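Local structure of alpha-amylase (Eisenia fetida, 6M4K) at residues Thr28-Glu31 and Arg32-Trp36; Ser80-Gln83 and Phe84-Val88. The protein probably hydrolyses internal alpha-1,4-glucosidic linkages of starch-like polysaccharides, as a calcium- and chloride-dependent alpha-amylase of glycoside hydrolase family 13. All blocks are in the same frame, centred on the assembly; numbering follows the deposited sequence. Where two conformers were deposited one is given.

Interaction 1. Residues Thr28-Glu31 and Arg32-Trp36; sequences TDIE and RECQW. With SO4 (sulfate ion), chain G.
An i to i+3 salt bridge between Asp29 and Arg32 marks the first turns of helix 27-39, the helix that links strands 19-22 and 44-47 in a beta-alpha-beta unit of the TIM barrel. In the conformer of Arg32 described here, one of two, Asp29 OD1 lies 2.8 Å from Arg32 NH1 and comes edge-on to the guanidinium, although the carboxylate itself is turned 58° against that plane. Arg32 is able to reach back because CG stands anti to its own carbonyl carbon (chi1 -59°) and the chain then runs extended to NE, carrying the group over the first turn. One face of the guanidinium thereby comes to lie over the carbonyl oxygen of Thr28, which sits 3.5 Å from its plane, displaced from the centre of the group. That same oxygen accepts the backbone bond from Arg32 N. A water also sits at the guanidinium edge: it accepts from Arg32 NH1 at 2.6 Å and donates to Thr28 OG1, so the threonine hydroxyl is tied to the arginine indirectly. A second water donates both to Asp29 O and to Glu33 OE1, while Glu33 N binds Asp29 O at 2.8 Å. The other carboxylate oxygen of Asp29 accepts from Val375 N, and Glu33 OE2 is hydrogen-bonded to His386 NE2 and salt-bridged to Arg387. Deeper in, Ile30 CG2 approaches Cys34 SG at 4.4 Å. Ile30 packs on Val45 and Val47 of strand 44-47, whereas Glu31 OE2 is hydrogen-bonded to Thr90 OG1 and the Cys34-Cys91 disulfide fastens this helix to helix 81-93.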
# COMPACT_ATOMS: atom_id res chain seq x y z
N THR A 28 -7.19 9.19 -15.93
CA THR A 28 -7.98 8.53 -16.95
C THR A 28 -7.79 7.02 -16.93
O THR A 28 -8.74 6.27 -17.19
CB THR A 28 -7.64 9.07 -18.34
OG1 THR A 28 -6.23 8.99 -18.54
CG2 THR A 28 -8.12 10.52 -18.47
N ASP A 29 -6.58 6.56 -16.60
CA ASP A 29 -6.33 5.13 -16.50
C ASP A 29 -6.96 4.52 -15.26
O ASP A 29 -7.52 3.42 -15.33
CB ASP A 29 -4.83 4.83 -16.57
CG ASP A 29 -4.30 4.89 -17.99
OD1 ASP A 29 -5.06 4.56 -18.93
OD2 ASP A 29 -3.13 5.27 -18.16
N ILE A 30 -6.89 5.21 -14.12
CA ILE A 30 -7.55 4.69 -12.92
C ILE A 30 -9.05 4.62 -13.15
O ILE A 30 -9.69 3.63 -12.80
CB ILE A 30 -7.17 5.52 -11.68
CG1 ILE A 30 -5.66 5.44 -11.44
CG2 ILE A 30 -7.96 5.04 -10.46
CD1 ILE A 30 -5.18 6.18 -10.22
N GLU A 31 -9.61 5.64 -13.79
CA GLU A 31 -11.04 5.65 -14.08
C GLU A 31 -11.46 4.41 -14.85
O GLU A 31 -12.46 3.77 -14.52
CB GLU A 31 -11.40 6.93 -14.83
CG GLU A 31 -12.89 7.05 -15.11
CD GLU A 31 -13.27 8.35 -15.77
OE1 GLU A 31 -12.39 9.16 -16.11
OE2 GLU A 31 -14.49 8.57 -15.96
N ARG A 32 -10.70 4.05 -15.89
CA ARG A 32 -11.01 2.83 -16.64
C ARG A 32 -10.76 1.59 -15.79
O ARG A 32 -11.55 0.64 -15.82
CB ARG A 32 -10.17 2.77 -17.92
CG ARG A 32 -10.40 3.94 -18.86
CD ARG A 32 -9.84 3.67 -20.24
NE ARG A 32 -9.60 4.91 -20.97
CZ ARG A 32 -8.44 5.56 -20.95
NH1 ARG A 32 -7.42 5.08 -20.26
NH2 ARG A 32 -8.30 6.69 -21.64
N GLU A 33 -9.68 1.59 -15.01
CA GLU A 33 -9.33 0.42 -14.22
C GLU A 33 -10.39 0.09 -13.17
O GLU A 33 -10.50 -1.06 -12.76
CB GLU A 33 -7.98 0.65 -13.54
CG GLU A 33 -7.34 -0.62 -13.00
CD GLU A 33 -6.85 -1.55 -14.09
OE1 GLU A 33 -6.98 -1.22 -15.30
OE2 GLU A 33 -6.31 -2.62 -13.75
N CYS A 34 -11.18 1.08 -12.74
CA CYS A 34 -12.18 0.81 -11.71
C CYS A 34 -13.17 -0.27 -12.14
O CYS A 34 -13.65 -1.02 -11.29
CB CYS A 34 -12.86 2.10 -11.25
SG CYS A 34 -11.78 2.99 -10.10
N GLN A 35 -13.47 -0.38 -13.44
CA GLN A 35 -14.35 -1.46 -13.89
C GLN A 35 -13.70 -2.82 -13.65
O GLN A 35 -14.35 -3.74 -13.14
CB GLN A 35 -14.70 -1.29 -15.37
CG GLN A 35 -15.70 -2.32 -15.87
CD GLN A 35 -17.04 -2.20 -15.16
OE1 GLN A 35 -17.82 -1.28 -15.45
NE2 GLN A 35 -17.32 -3.11 -14.24
N TRP A 36 -12.43 -2.96 -14.05
CA TRP A 36 -11.71 -4.21 -13.82
C TRP A 36 -11.62 -4.51 -12.32
O TRP A 36 -11.85 -5.65 -11.89
CB TRP A 36 -10.31 -4.12 -14.45
CG TRP A 36 -9.60 -5.45 -14.48
CD1 TRP A 36 -9.54 -6.32 -15.53
CD2 TRP A 36 -8.90 -6.07 -13.40
NE1 TRP A 36 -8.83 -7.44 -15.17
CE2 TRP A 36 -8.42 -7.32 -13.87
CE3 TRP A 36 -8.60 -5.69 -12.08
CZ2 TRP A 36 -7.69 -8.20 -13.06
CZ3 TRP A 36 -7.88 -6.56 -11.28
CH2 TRP A 36 -7.43 -7.81 -11.77
S SO4 G . -4.51 11.72 -20.41
O1 SO4 G . -4.22 12.64 -19.33
O2 SO4 G . -5.02 10.49 -19.82
O3 SO4 G . -3.28 11.40 -21.13
O4 SO4 G . -5.51 12.31 -21.31
O HOH W 1 -5.59 6.91 -20.21
O HOH W 2 -6.85 1.02 -17.31
O HOH W 3 -14.40 2.12 -15.56

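Interaction 2. Residues Ser80-Gln83 and Phe84-Val88. With SO4 (sulfate ion), chain G.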
# COMPACT_ATOMS: atom_id res chain seq x y z
N SER A 80 -5.66 16.63 -14.68
CA SER A 80 -6.26 17.87 -14.25
C SER A 80 -7.28 17.63 -13.14
O SER A 80 -7.66 16.49 -12.84
CB SER A 80 -6.98 18.53 -15.42
OG SER A 80 -8.06 17.71 -15.80
N GLU A 81 -7.75 18.72 -12.55
CA GLU A 81 -8.85 18.62 -11.59
C GLU A 81 -10.08 17.97 -12.23
O GLU A 81 -10.73 17.12 -11.61
CB GLU A 81 -9.21 20.01 -11.06
CG GLU A 81 -10.41 19.99 -10.14
CD GLU A 81 -10.85 21.37 -9.71
OE1 GLU A 81 -9.99 22.18 -9.32
OE2 GLU A 81 -12.07 21.64 -9.78
N THR A 82 -10.39 18.34 -13.47
CA THR A 82 -11.52 17.72 -14.17
C THR A 82 -11.34 16.22 -14.29
O THR A 82 -12.28 15.45 -14.04
CB THR A 82 -11.68 18.36 -15.55
OG1 THR A 82 -12.22 19.67 -15.39
CG2 THR A 82 -12.60 17.54 -16.44
N GLN A 83 -10.14 15.78 -14.66
CA GLN A 83 -9.89 14.35 -14.79
C GLN A 83 -9.94 13.65 -13.44
O GLN A 83 -10.44 12.52 -13.34
CB GLN A 83 -8.57 14.12 -15.52
CG GLN A 83 -8.64 14.54 -16.97
CD GLN A 83 -7.27 14.54 -17.63
OE1 GLN A 83 -6.29 15.00 -17.05
NE2 GLN A 83 -7.21 14.04 -18.85
N PHE A 84 -9.44 14.30 -12.39
CA PHE A 84 -9.52 13.74 -11.04
C PHE A 84 -10.97 13.52 -10.62
O PHE A 84 -11.33 12.45 -10.11
CB PHE A 84 -8.80 14.66 -10.04
CG PHE A 84 -8.76 14.10 -8.63
CD1 PHE A 84 -7.74 13.24 -8.26
CD2 PHE A 84 -9.75 14.42 -7.70
CE1 PHE A 84 -7.71 12.68 -6.97
CE2 PHE A 84 -9.72 13.88 -6.43
CZ PHE A 84 -8.70 13.01 -6.05
N ARG A 85 -11.82 14.52 -10.87
CA ARG A 85 -13.21 14.42 -10.44
C ARG A 85 -13.98 13.41 -11.27
O ARG A 85 -14.83 12.68 -10.73
CB ARG A 85 -13.84 15.81 -10.46
CG ARG A 85 -13.19 16.68 -9.42
CD ARG A 85 -13.64 18.11 -9.51
NE ARG A 85 -14.96 18.30 -8.92
CZ ARG A 85 -15.43 19.48 -8.56
NH1 ARG A 85 -14.68 20.57 -8.71
NH2 ARG A 85 -16.64 19.58 -8.04
N ASN A 86 -13.68 13.31 -12.57
CA ASN A 86 -14.28 12.25 -13.38
C ASN A 86 -13.93 10.88 -12.83
O ASN A 86 -14.78 9.99 -12.75
CB ASN A 86 -13.78 12.34 -14.82
CG ASN A 86 -14.44 13.45 -15.63
OD1 ASN A 86 -13.90 13.86 -16.66
ND2 ASN A 86 -15.58 13.94 -15.18
N MET A 87 -12.65 10.69 -12.46
CA MET A 87 -12.20 9.42 -11.89
C MET A 87 -12.95 9.09 -10.61
O MET A 87 -13.46 7.97 -10.45
CB MET A 87 -10.69 9.50 -11.63
CG MET A 87 -10.11 8.31 -10.91
SD MET A 87 -8.44 8.63 -10.31
CE MET A 87 -8.76 9.86 -9.04
N VAL A 88 -13.01 10.03 -9.67
CA VAL A 88 -13.68 9.78 -8.40
C VAL A 88 -15.15 9.43 -8.62
O VAL A 88 -15.67 8.47 -8.03
CB VAL A 88 -13.51 10.99 -7.45
CG1 VAL A 88 -14.36 10.80 -6.20
CG2 VAL A 88 -12.05 11.18 -7.06
S SO4 G . -4.51 11.72 -20.41
O1 SO4 G . -4.22 12.64 -19.33
O2 SO4 G . -5.02 10.49 -19.82
O3 SO4 G . -3.28 11.40 -21.13
O4 SO4 G . -5.51 12.31 -21.31
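Helix 81-93 opens with regular i to i+4 backbone bonds, from Phe84 N to Ser80 O at 2.9 Å and likewise from Arg85, Asn86 and Met87 to the carbonyls of Glu81, Thr82 and Gln83. Along one flank, Glu81 and Arg85 run alongside each other in the same direction, and Arg85 NH1 donates to Glu81 OE2 at 3.0 Å in a salt bridge. The oxygen sits almost exactly in the guanidinium plane but is met on its anti side, 34° out of the carboxylate plane, and the hydrogen bond is bent, with an N-H...O angle of 143°. Glu81 runs extended, while a turn at chi3 (78°) swings the arginine's end back toward it; between them, Glu81 CG touches Arg85 CD at 3.8 Å. Replacing Glu81 by an alanine would probably leave Arg85 without this carboxylate and make its guanidinium freer to swing, with Trp192, its cation-pi partner, as a remaining hold. Ser80 is the N-cap: Gln83 N donates to Ser80 OG at 3.1 Å, and Ser80 N returns a bond of 2.9 Å to Gln83 OE1, in the amide plane on a lone pair. With OE1 held in this way, Gln83 NE2 faces a sulfate, probably from the crystallisation liquor, and makes a weak bond of 3.3 Å to its O1. Beyond the cap, Phe84 packs its ring edge-to-face with Trp27 and against Trp192 of helix 176-192. The reciprocal Ser80-Gln83 pair is a capping box, here at the N-terminus of a helix on the outside of the TIM barrel.

Interaction 1 comes first along the chain, on helix 27-39, and interaction 2 follows on helix 81-93, after strand 44-47; their centres are 12 Å apart. Both helices belong to the catalytic TIM barrel, lie on the same side of the chain's centre and pack directly on each other. Ile30 CG2 meets Met87 SD at 3.6 Å, and Glu31 CB lies against the Met87 backbone. Nearer the helix starts, Thr28 CG2 touches Gln83 NE2 at 3.7 Å, and a single sulfate, also bound by Lys26, touches both residues. Each contact lies in the early turns of its helix, and the two helices together cover part of the barrel's outside.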